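Long-range contacts in protein disulfide isomerase (Pseudomonas aeruginosa, PDB 4N30), which probably catalyses thiol-disulfide exchange as a DsbA-type member of the thioredoxin family, helping to form or rearrange disulfide bonds in other proteins: residues 58-63 and 184-189; 70-75 and 200-205; 91-96 and 178-183; 195-200 and 209-214. All blocks are in the same frame, centred on the assembly; numbering follows the deposited sequence. Where two conformers were deposited one is given.

Interaction 1: residues 58-63 and 184-189; sequences INEYAD and PTLVIR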
# COMPACT_ATOMS: atom_id res chain seq x y z
N ILE A 58 -3.54 -6.24 -7.39
CA ILE A 58 -3.03 -6.73 -6.08
C ILE A 58 -3.21 -5.63 -5.04
O ILE A 58 -2.53 -4.55 -5.20
CB ILE A 58 -1.58 -7.11 -6.14
CG1 ILE A 58 -1.32 -8.27 -7.15
CG2 ILE A 58 -1.05 -7.48 -4.75
CD1 ILE A 58 0.15 -8.59 -7.46
N ASN A 59 -4.16 -5.75 -4.12
CA ASN A 59 -4.29 -4.85 -2.98
C ASN A 59 -3.37 -5.29 -1.88
O ASN A 59 -3.53 -6.43 -1.40
CB ASN A 59 -5.74 -4.85 -2.46
CG ASN A 59 -6.68 -4.26 -3.46
OD1 ASN A 59 -6.84 -3.04 -3.52
ND2 ASN A 59 -7.29 -5.12 -4.28
N GLU A 60 -2.35 -4.50 -1.59
CA GLU A 60 -1.33 -4.90 -0.61
C GLU A 60 -1.62 -4.16 0.69
O GLU A 60 -1.41 -2.94 0.77
CB GLU A 60 0.10 -4.54 -1.13
CG GLU A 60 1.19 -4.83 -0.10
CD GLU A 60 2.53 -4.21 -0.39
OE1 GLU A 60 2.71 -3.49 -1.30
OE2 GLU A 60 3.41 -4.45 0.50
N TYR A 61 -2.18 -4.84 1.66
CA TYR A 61 -2.41 -4.28 2.98
C TYR A 61 -1.10 -4.27 3.72
O TYR A 61 -0.48 -5.33 3.97
CB TYR A 61 -3.45 -5.10 3.77
CG TYR A 61 -4.84 -4.87 3.22
CD1 TYR A 61 -5.68 -3.94 3.81
CD2 TYR A 61 -5.31 -5.59 2.10
CE1 TYR A 61 -6.95 -3.65 3.30
CE2 TYR A 61 -6.60 -5.32 1.57
CZ TYR A 61 -7.37 -4.39 2.23
OH TYR A 61 -8.63 -4.06 1.70
N ALA A 62 -0.63 -3.09 4.10
CA ALA A 62 0.76 -2.92 4.52
C ALA A 62 0.95 -1.81 5.53
O ALA A 62 0.09 -0.93 5.73
CB ALA A 62 1.64 -2.66 3.31
N ASP A 63 2.08 -1.93 6.23
CA ASP A 63 2.41 -1.09 7.43
C ASP A 63 3.87 -0.66 7.24
O ASP A 63 4.75 -1.49 6.92
CB ASP A 63 2.24 -2.07 8.63
CG ASP A 63 2.85 -1.58 9.94
OD1 ASP A 63 3.59 -0.62 10.01
OD2 ASP A 63 2.48 -2.26 10.97
N PRO A 184 2.53 -8.20 5.25
CA PRO A 184 1.56 -7.84 4.18
C PRO A 184 0.51 -8.90 4.01
O PRO A 184 0.76 -10.15 4.21
CB PRO A 184 2.46 -7.80 2.92
CG PRO A 184 3.54 -8.85 3.22
CD PRO A 184 3.82 -8.69 4.68
N THR A 185 -0.68 -8.50 3.69
CA THR A 185 -1.74 -9.47 3.24
C THR A 185 -2.22 -8.92 1.91
O THR A 185 -2.37 -7.69 1.74
CB THR A 185 -2.89 -9.52 4.21
OG1 THR A 185 -2.44 -10.17 5.40
CG2 THR A 185 -4.07 -10.38 3.66
N LEU A 186 -2.37 -9.79 0.94
CA LEU A 186 -2.86 -9.41 -0.41
C LEU A 186 -4.30 -9.77 -0.61
O LEU A 186 -4.67 -10.86 -0.22
CB LEU A 186 -2.00 -10.07 -1.49
CG LEU A 186 -0.51 -9.94 -1.29
CD1 LEU A 186 0.21 -10.58 -2.52
CD2 LEU A 186 -0.07 -8.47 -1.12
N VAL A 187 -5.02 -8.88 -1.25
CA VAL A 187 -6.35 -9.24 -1.80
C VAL A 187 -6.17 -9.00 -3.31
O VAL A 187 -6.06 -7.84 -3.70
CB VAL A 187 -7.50 -8.43 -1.19
CG1 VAL A 187 -8.81 -8.79 -1.96
CG2 VAL A 187 -7.67 -8.73 0.28
N ILE A 188 -6.23 -10.08 -4.10
CA ILE A 188 -6.03 -9.94 -5.55
C ILE A 188 -7.42 -9.99 -6.16
O ILE A 188 -8.13 -10.95 -5.97
CB ILE A 188 -5.16 -11.04 -6.11
CG1 ILE A 188 -3.81 -11.12 -5.36
CG2 ILE A 188 -5.02 -10.83 -7.64
CD1 ILE A 188 -2.84 -12.17 -5.89
N ARG A 189 -7.82 -8.92 -6.86
CA ARG A 189 -9.14 -8.79 -7.46
C ARG A 189 -8.97 -8.94 -8.97
O ARG A 189 -8.12 -8.31 -9.62
CB ARG A 189 -9.70 -7.46 -7.09
CG ARG A 189 -11.11 -7.27 -7.73
CD ARG A 189 -11.88 -6.14 -7.12
NE ARG A 189 -11.86 -6.26 -5.66
CZ ARG A 189 -12.54 -7.11 -4.89
NH1 ARG A 189 -13.41 -7.98 -5.40
NH2 ARG A 189 -12.36 -7.06 -3.55
O HOH W 1 -9.40 -3.83 -5.93

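Interaction 2: residues 70-75 and 200-205; sequences KVYTPR and EGMADE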
# COMPACT_ATOMS: atom_id res chain seq x y z
N LYS A 70 8.65 -3.96 4.38
CA LYS A 70 9.78 -3.30 3.85
C LYS A 70 10.56 -4.11 2.78
O LYS A 70 10.92 -3.59 1.75
CB LYS A 70 10.73 -2.90 5.05
CG LYS A 70 12.04 -2.26 4.55
CD LYS A 70 12.88 -1.74 5.70
CE LYS A 70 14.10 -1.10 5.14
NZ LYS A 70 14.98 -0.32 6.10
N VAL A 71 10.76 -5.39 3.03
CA VAL A 71 11.50 -6.14 1.99
C VAL A 71 10.57 -6.56 0.84
O VAL A 71 10.98 -6.74 -0.29
CB VAL A 71 12.26 -7.33 2.60
CG1 VAL A 71 11.28 -8.27 3.28
CG2 VAL A 71 13.09 -8.09 1.57
N TYR A 72 9.29 -6.75 1.12
CA TYR A 72 8.41 -7.30 0.09
C TYR A 72 7.94 -6.26 -0.87
O TYR A 72 7.78 -6.58 -2.09
CB TYR A 72 7.15 -7.93 0.80
CG TYR A 72 6.27 -8.67 -0.13
CD1 TYR A 72 6.74 -9.84 -0.82
CD2 TYR A 72 4.97 -8.29 -0.31
CE1 TYR A 72 5.91 -10.52 -1.69
CE2 TYR A 72 4.12 -9.04 -1.14
CZ TYR A 72 4.62 -10.15 -1.81
OH TYR A 72 3.71 -10.80 -2.66
N THR A 73 7.69 -5.02 -0.41
CA THR A 73 7.04 -4.08 -1.31
C THR A 73 7.88 -3.80 -2.62
O THR A 73 7.32 -3.83 -3.69
CB THR A 73 6.71 -2.80 -0.55
OG1 THR A 73 5.78 -3.09 0.53
CG2 THR A 73 6.00 -1.78 -1.42
N PRO A 74 9.19 -3.53 -2.53
CA PRO A 74 9.95 -3.30 -3.76
C PRO A 74 9.95 -4.51 -4.67
O PRO A 74 9.94 -4.40 -5.93
CB PRO A 74 11.34 -2.94 -3.27
CG PRO A 74 11.38 -3.10 -1.79
CD PRO A 74 10.00 -3.34 -1.29
N ARG A 75 9.92 -5.71 -4.10
CA ARG A 75 9.99 -6.96 -4.90
C ARG A 75 8.64 -7.11 -5.61
O ARG A 75 8.59 -7.46 -6.81
CB ARG A 75 10.26 -8.19 -4.04
CG ARG A 75 11.58 -8.11 -3.31
CD ARG A 75 11.78 -9.33 -2.47
NE ARG A 75 13.08 -9.29 -1.89
CZ ARG A 75 13.55 -10.25 -1.12
NH1 ARG A 75 12.82 -11.36 -0.90
NH2 ARG A 75 14.75 -10.12 -0.60
N GLU A 200 -2.23 -14.42 2.73
CA GLU A 200 -1.49 -13.83 3.86
C GLU A 200 -0.06 -14.05 3.66
O GLU A 200 0.28 -15.25 3.58
CB GLU A 200 -2.01 -14.37 5.21
CG GLU A 200 -1.14 -13.72 6.40
CD GLU A 200 -1.83 -13.79 7.76
OE1 GLU A 200 -3.10 -13.75 7.82
OE2 GLU A 200 -1.01 -14.03 8.69
N GLY A 201 0.79 -13.02 3.77
CA GLY A 201 2.27 -13.19 3.70
C GLY A 201 2.88 -12.66 2.44
O GLY A 201 2.25 -11.98 1.59
N MET A 202 4.20 -12.83 2.43
CA MET A 202 5.07 -12.43 1.33
C MET A 202 4.96 -13.36 0.15
O MET A 202 5.92 -14.12 -0.18
CB MET A 202 6.53 -12.21 1.76
CG MET A 202 6.64 -11.14 2.85
SD MET A 202 8.38 -10.88 3.35
CE MET A 202 8.85 -12.49 3.84
N ALA A 203 3.86 -13.29 -0.59
CA ALA A 203 3.60 -14.25 -1.68
C ALA A 203 4.68 -14.14 -2.76
O ALA A 203 4.86 -13.07 -3.35
CB ALA A 203 2.23 -13.93 -2.27
N ASP A 204 5.25 -15.32 -3.11
CA ASP A 204 6.26 -15.45 -4.15
C ASP A 204 5.61 -15.60 -5.51
O ASP A 204 4.38 -15.50 -5.66
CB ASP A 204 7.24 -16.62 -3.89
CG ASP A 204 6.62 -17.93 -3.87
OD1 ASP A 204 5.58 -18.19 -4.47
OD2 ASP A 204 7.10 -18.84 -3.14
N GLU A 205 6.39 -15.65 -6.57
CA GLU A 205 5.76 -15.62 -7.89
C GLU A 205 4.84 -16.81 -8.08
O GLU A 205 3.81 -16.62 -8.75
CB GLU A 205 6.77 -15.54 -9.03
CG GLU A 205 7.69 -16.73 -9.16
CD GLU A 205 8.79 -16.52 -10.23
OE1 GLU A 205 8.80 -15.48 -10.99
OE2 GLU A 205 9.63 -17.46 -10.32

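Interaction 3: residues 91-96 and 178-183; sequences RHLPLQ and KGITAT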
# COMPACT_ATOMS: atom_id res chain seq x y z
N ARG A 91 -2.85 -0.54 0.39
CA ARG A 91 -3.93 -0.34 1.34
C ARG A 91 -3.33 -0.25 2.71
O ARG A 91 -2.47 -1.02 3.11
CB ARG A 91 -4.91 -1.53 1.26
CG ARG A 91 -5.48 -1.82 -0.14
CD ARG A 91 -6.18 -0.66 -0.80
NE ARG A 91 -7.38 -0.53 -0.08
CZ ARG A 91 -8.51 -1.21 -0.31
NH1 ARG A 91 -8.60 -2.15 -1.25
NH2 ARG A 91 -9.55 -0.99 0.49
N HIS A 92 -3.82 0.64 3.56
CA HIS A 92 -3.23 0.85 4.88
C HIS A 92 -3.67 -0.14 5.86
O HIS A 92 -4.90 -0.25 6.16
CB HIS A 92 -3.56 2.28 5.37
CG HIS A 92 -2.96 3.31 4.55
ND1 HIS A 92 -1.63 3.61 4.58
CD2 HIS A 92 -3.56 4.21 3.65
CE1 HIS A 92 -1.41 4.62 3.71
NE2 HIS A 92 -2.57 4.96 3.12
N LEU A 93 -2.70 -0.76 6.56
CA LEU A 93 -2.98 -1.48 7.75
C LEU A 93 -1.78 -1.33 8.68
O LEU A 93 -1.12 -2.28 9.01
CB LEU A 93 -3.30 -2.93 7.45
CG LEU A 93 -3.72 -3.82 8.63
CD1 LEU A 93 -5.00 -3.25 9.23
CD2 LEU A 93 -3.94 -5.26 8.19
N PRO A 94 -1.68 -0.14 9.31
CA PRO A 94 -0.68 0.03 10.35
C PRO A 94 -1.07 -0.84 11.53
O PRO A 94 -2.18 -0.72 12.04
CB PRO A 94 -0.77 1.54 10.70
CG PRO A 94 -2.15 1.93 10.20
CD PRO A 94 -2.43 1.10 8.99
N LEU A 95 -0.19 -1.67 12.01
CA LEU A 95 -0.52 -2.67 13.05
C LEU A 95 -0.39 -1.99 14.40
O LEU A 95 0.51 -1.19 14.64
CB LEU A 95 0.42 -3.87 12.99
CG LEU A 95 0.30 -4.67 11.66
CD1 LEU A 95 1.35 -5.79 11.72
CD2 LEU A 95 -1.13 -5.19 11.51
N GLN A 96 -1.28 -2.32 15.32
CA GLN A 96 -1.30 -1.69 16.63
C GLN A 96 0.05 -1.83 17.33
O GLN A 96 0.45 -0.87 18.03
CB GLN A 96 -2.41 -2.32 17.50
CG GLN A 96 -2.63 -1.60 18.85
CD GLN A 96 -3.03 -0.11 18.72
OE1 GLN A 96 -3.77 0.26 17.85
NE2 GLN A 96 -2.45 0.71 19.60
N LYS A 178 -12.62 -8.10 6.81
CA LYS A 178 -12.21 -9.27 6.00
C LYS A 178 -11.39 -10.17 6.89
O LYS A 178 -10.89 -11.20 6.42
CB LYS A 178 -11.35 -8.83 4.81
CG LYS A 178 -12.14 -8.14 3.71
CD LYS A 178 -11.14 -7.83 2.60
CE LYS A 178 -11.69 -6.92 1.53
NZ LYS A 178 -12.11 -7.83 0.44
N GLY A 179 -11.21 -9.88 8.17
CA GLY A 179 -10.44 -10.80 9.01
C GLY A 179 -8.93 -10.71 8.80
O GLY A 179 -8.18 -11.62 9.25
N ILE A 180 -8.44 -9.64 8.25
CA ILE A 180 -6.99 -9.46 8.00
C ILE A 180 -6.32 -8.94 9.27
O ILE A 180 -6.85 -7.98 9.92
CB ILE A 180 -6.80 -8.43 6.87
CG1 ILE A 180 -7.34 -9.02 5.59
CG2 ILE A 180 -5.32 -8.16 6.60
CD1 ILE A 180 -7.25 -8.11 4.34
N THR A 181 -5.29 -9.56 9.75
CA THR A 181 -4.67 -9.19 11.02
C THR A 181 -3.20 -8.88 10.88
O THR A 181 -2.61 -8.43 11.88
CB THR A 181 -4.84 -10.32 12.07
OG1 THR A 181 -3.92 -11.35 11.83
CG2 THR A 181 -6.25 -10.89 12.17
N ALA A 182 -2.52 -9.25 9.78
CA ALA A 182 -1.05 -9.17 9.69
C ALA A 182 -0.68 -8.59 8.35
O ALA A 182 -1.49 -8.57 7.44
CB ALA A 182 -0.37 -10.53 9.93
N THR A 183 0.56 -8.11 8.24
CA THR A 183 1.05 -7.48 7.02
C THR A 183 2.31 -8.08 6.53
O THR A 183 3.14 -8.59 7.34
CB THR A 183 1.30 -5.96 7.19
OG1 THR A 183 2.16 -5.77 8.31
CG2 THR A 183 -0.03 -5.20 7.50

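Interaction 4: residues 195-200 and 209-214; sequences RSVKLE and LSAIDW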
# COMPACT_ATOMS: atom_id res chain seq x y z
N ARG A 195 -14.26 -11.12 -8.87
CA ARG A 195 -13.87 -12.12 -7.91
C ARG A 195 -12.52 -11.68 -7.28
O ARG A 195 -11.66 -11.05 -7.94
CB ARG A 195 -13.68 -13.41 -8.72
CG ARG A 195 -13.51 -14.68 -7.92
CD ARG A 195 -13.36 -15.88 -8.80
NE ARG A 195 -13.41 -17.08 -8.03
CZ ARG A 195 -13.17 -18.24 -8.61
NH1 ARG A 195 -12.94 -18.36 -9.93
NH2 ARG A 195 -13.33 -19.34 -7.84
N SER A 196 -12.33 -12.10 -6.03
CA SER A 196 -11.04 -11.82 -5.34
C SER A 196 -10.61 -12.97 -4.50
O SER A 196 -11.36 -13.89 -4.23
CB SER A 196 -11.16 -10.59 -4.49
OG SER A 196 -12.04 -10.78 -3.39
N VAL A 197 -9.32 -12.97 -4.17
CA VAL A 197 -8.76 -13.98 -3.30
C VAL A 197 -7.75 -13.33 -2.37
O VAL A 197 -6.97 -12.45 -2.76
CB VAL A 197 -8.14 -15.10 -4.14
CG1 VAL A 197 -6.95 -14.66 -5.02
CG2 VAL A 197 -7.60 -16.23 -3.29
N LYS A 198 -7.70 -13.80 -1.13
CA LYS A 198 -6.79 -13.24 -0.11
C LYS A 198 -5.62 -14.19 0.06
O LYS A 198 -5.75 -15.47 0.15
CB LYS A 198 -7.60 -13.09 1.16
CG LYS A 198 -6.73 -12.47 2.23
CD LYS A 198 -7.24 -12.62 3.65
CE LYS A 198 -8.67 -12.22 3.87
NZ LYS A 198 -9.32 -12.93 5.07
N LEU A 199 -4.43 -13.66 0.25
CA LEU A 199 -3.23 -14.44 0.52
C LEU A 199 -2.54 -13.71 1.65
O LEU A 199 -2.22 -12.54 1.57
CB LEU A 199 -2.26 -14.45 -0.65
CG LEU A 199 -2.80 -14.78 -2.07
CD1 LEU A 199 -1.80 -14.41 -3.14
CD2 LEU A 199 -3.01 -16.28 -2.06
N GLU A 200 -2.23 -14.42 2.73
CA GLU A 200 -1.49 -13.83 3.86
C GLU A 200 -0.06 -14.05 3.66
O GLU A 200 0.28 -15.25 3.58
CB GLU A 200 -2.01 -14.37 5.21
CG GLU A 200 -1.14 -13.72 6.40
CD GLU A 200 -1.83 -13.79 7.76
OE1 GLU A 200 -3.10 -13.75 7.82
OE2 GLU A 200 -1.01 -14.03 8.69
N LEU A 209 0.98 -16.37 -9.22
CA LEU A 209 0.47 -17.00 -10.47
C LEU A 209 -0.63 -17.93 -10.17
O LEU A 209 -1.63 -18.05 -10.91
CB LEU A 209 1.60 -17.76 -11.21
CG LEU A 209 2.68 -16.84 -11.81
CD1 LEU A 209 3.88 -17.67 -12.26
CD2 LEU A 209 2.07 -16.00 -12.91
N SER A 210 -0.46 -18.78 -9.12
CA SER A 210 -1.52 -19.72 -8.80
C SER A 210 -2.80 -19.10 -8.26
O SER A 210 -3.89 -19.60 -8.50
CB SER A 210 -1.02 -20.87 -7.90
OG SER A 210 -0.58 -20.45 -6.64
N ALA A 211 -2.65 -17.98 -7.58
CA ALA A 211 -3.87 -17.23 -7.13
C ALA A 211 -4.60 -16.66 -8.33
O ALA A 211 -5.84 -16.73 -8.31
CB ALA A 211 -3.38 -16.07 -6.21
N ILE A 212 -3.85 -16.11 -9.30
CA ILE A 212 -4.58 -15.53 -10.47
C ILE A 212 -5.23 -16.70 -11.27
O ILE A 212 -6.34 -16.58 -11.78
CB ILE A 212 -3.61 -14.65 -11.30
CG1 ILE A 212 -3.34 -13.37 -10.47
CG2 ILE A 212 -4.27 -14.28 -12.65
CD1 ILE A 212 -2.19 -12.58 -11.07
N ASP A 213 -4.53 -17.84 -11.38
CA ASP A 213 -5.07 -19.02 -12.02
C ASP A 213 -6.34 -19.47 -11.29
O ASP A 213 -7.33 -19.86 -11.92
CB ASP A 213 -3.99 -20.08 -12.05
CG ASP A 213 -4.43 -21.36 -12.62
OD1 ASP A 213 -4.23 -21.59 -13.81
OD2 ASP A 213 -4.90 -22.24 -11.85
N TRP A 214 -6.30 -19.43 -9.95
CA TRP A 214 -7.53 -19.77 -9.21
C TRP A 214 -8.70 -18.81 -9.51
O TRP A 214 -9.85 -19.25 -9.69
CB TRP A 214 -7.18 -19.77 -7.72
CG TRP A 214 -8.34 -20.14 -6.82
CD1 TRP A 214 -8.58 -21.43 -6.29
CD2 TRP A 214 -9.32 -19.28 -6.23
NE1 TRP A 214 -9.69 -21.39 -5.45
CE2 TRP A 214 -10.19 -20.11 -5.42
CE3 TRP A 214 -9.59 -17.91 -6.36
CZ2 TRP A 214 -11.24 -19.60 -4.66
CZ3 TRP A 214 -10.70 -17.38 -5.59
CH2 TRP A 214 -11.48 -18.21 -4.77
O HOH W 2 -11.32 -21.41 -8.53

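Interaction 1: residues 58-63 and 184-189
The Tyr61 ring turns an edge to the Thr185 carbonyl, whose O lies in the ring plane 3.6 Å from Tyr61 CD2, while Val187 CG2 comes up obliquely to Tyr61 CE2 at 3.8 Å. Its CG sits beside the backbone N (chi1 -73°), which tilts the ring back along its own strand, toward Val187. The Asn59 amide is the second flat group. Its ND2 donates to Val187 O at 3.0 Å, the acceptor lying almost in the amide plane, and Asn59 N reaches the same oxygen from the opposite face of the carbonyl at 2.9 Å. Two donors thus grip one buried acceptor. Asn59 OD1 takes a hydrogen bond from Arg91, which helps fix the amide's orientation, and water 1 accepts from ND2 while lying at the Arg189 guanidinium edge. Backbone bonds join the antiparallel pairs Asn59–Val187 and Tyr61–Thr185. On the other face branched aliphatics fill the buried space: Ile58 CG2 meets Leu186 CD2 at 3.9 Å. Glu60 packs its methylenes on that same leucine methyl and hydrogen-bonds Thr73 with its carboxylate. This pairing of strands 56-62 and 185-190, the latter entered through cis-Pro184, is a hallmark of the thioredoxin fold.

Interaction 2: residues 70-75 and 200-205
Tyr72 OH donates the one hydrogen bond between the segments, to Ala203 O at 2.6 Å. The donor sits on a lone pair in the carbonyl plane (C=O...donor angle 124°), and the acceptor lies at the ring edge. With CG anti to the backbone N (chi1 -173°), the long phenol swings across to the loop, where its hydroxyl secures the far end. A CH-pi contact covers one face: Met202 CA stands 3.8 Å from the Tyr72 ring centroid. The backbone here is an inverse gamma turn centred on Met202, closed by a weak bond from Ala203 N to Gly201 O. Gly201 has a positive phi (109°), where a CB would press on the preceding carbonyl O. In the thioredoxin fold this loop joins the edge strand 196-200 to helix 205-216, and here it meets helix 67-81, at whose start lies a CxxC sequence (Cys66, Cys69), probably the redox site. Apolar contact follows the methionine chain: Met202 CB touches Tyr72 CD1 at 3.5 Å, and Met202 SD makes an oblique Met-aromatic contact 5.4 Å from the Tyr72 ring centroid. Ala203 CB lies 3.5 Å from Tyr72 OH, and as a bare methyl it also packs on Leu186.

Interaction 3: residues 91-96 and 178-183
Leu93 and Leu95, in the irregular chain that follows strand 86-92, face the loop ahead of strand 185-190 without any hydrogen bond across, the CA atoms of Leu93 and Thr183 standing 7.3 Å apart. Both leucines point toward the loop, while the intervening Pro94 points away and packs on Ala102 and Ile172. A chi1 near 180° (-176°) swings the Leu93 branch away from its own N and sends Leu93 CD2 onto Ile180 CG2 at 3.6 Å and obliquely past Thr183 CG2 at 4.0 Å. Thr183 CG2 also rests on the Leu93 carbonyl, 3.5 Å from Leu93 O. Threonine suits the place because its two branches meet different neighbours. The methyl turns to Leu93, whereas Thr183 OG1, set between backbone N and carbonyl carbon, meets Leu95 tip to tip, 3.5 Å from Leu95 CD1. The other Leu95 methyl, CD2, lies 3.6 Å from Thr181 O. Hydrogen bonds position the leucines: Asp63 OD2 holds Leu95 N and Ala62 O holds Leu93 N. Ile180 packs on Thr185 and Val187. Thr183, the residue before cis-Pro184, also touches Cys66 of the CxxC motif, probably the active site. The contact itself rests on dispersion between methyl groups and against carbonyl and hydroxyl oxygens; shape, with no directed bond across, therefore sets the fit, and the polar fixing comes from neighbouring residues.

Interaction 4: residues 195-200 and 209-214
Val197 and Leu199 of the edge strand lie against Ala211 of helix 205-216, the last strand and last helix of this thioredoxin fold. The strand and helix segments run nearly antiparallel, at 152°, with their axes 8.8 Å apart at closest approach. The tight part is apolar. Ala211 has just a methyl to offer, and this lets the helix settle close to the strand: its CB touches Leu199 CD1 at 3.8 Å and Val197 CG1 at 4.0 Å. Branched residues suit the strand side, since each can spread over its neighbours. Val197 thus spends CG1 on the alanine, while its CB lies 3.7 Å from Trp214 CZ3. The indole reaches on from the helix to the strand, with Ser196 O near its plane at the edge.

Farther out, toward solvent, the contact becomes polar and looser. Arg195, extended from CG to NE, spreads over one face of Trp214 in a cation-pi contact, with Arg195 CZ 4.2 Å from the centroid of the six-membered ring. The two planes are 40° apart, so this is a tilted cover rather than a parallel stack. An arginine serves here because its flat, charged head can lie over an exposed indole and still meet water. Arg195 NH1 lies 3.2 Å from Trp214 O at an angle too poor for a hydrogen bond, as that oxygen sits over the guanidinium face; NH1 makes a weak one to Leu215 O. Water 2 provides the link instead, accepting from Arg195 NH2 at 3.0 Å and donating to Trp214 O at 2.9 Å.

How the interactions relate
From the N terminus, strand 56-62 comes first and waits for residues 184-189 to close interaction 1. Helix 67-81 follows and is met by residues 200-205 in interaction 2, so these two contacts cross. Residues 91-96 then close on 178-183, placing interaction 3 within the spans of both. Interaction 4 opens after 1 and 3 have closed; its short span crosses that of interaction 2, with which it shares Glu200. Strand 185-190 links the sheet contacts: it pairs with 56-62 on one side and with 196-200 on the other. A backbone bond between Pro184 and Gly201 joins interactions 1 and 2, and Lys198 reaches Lys178 O, joining 3 and 4.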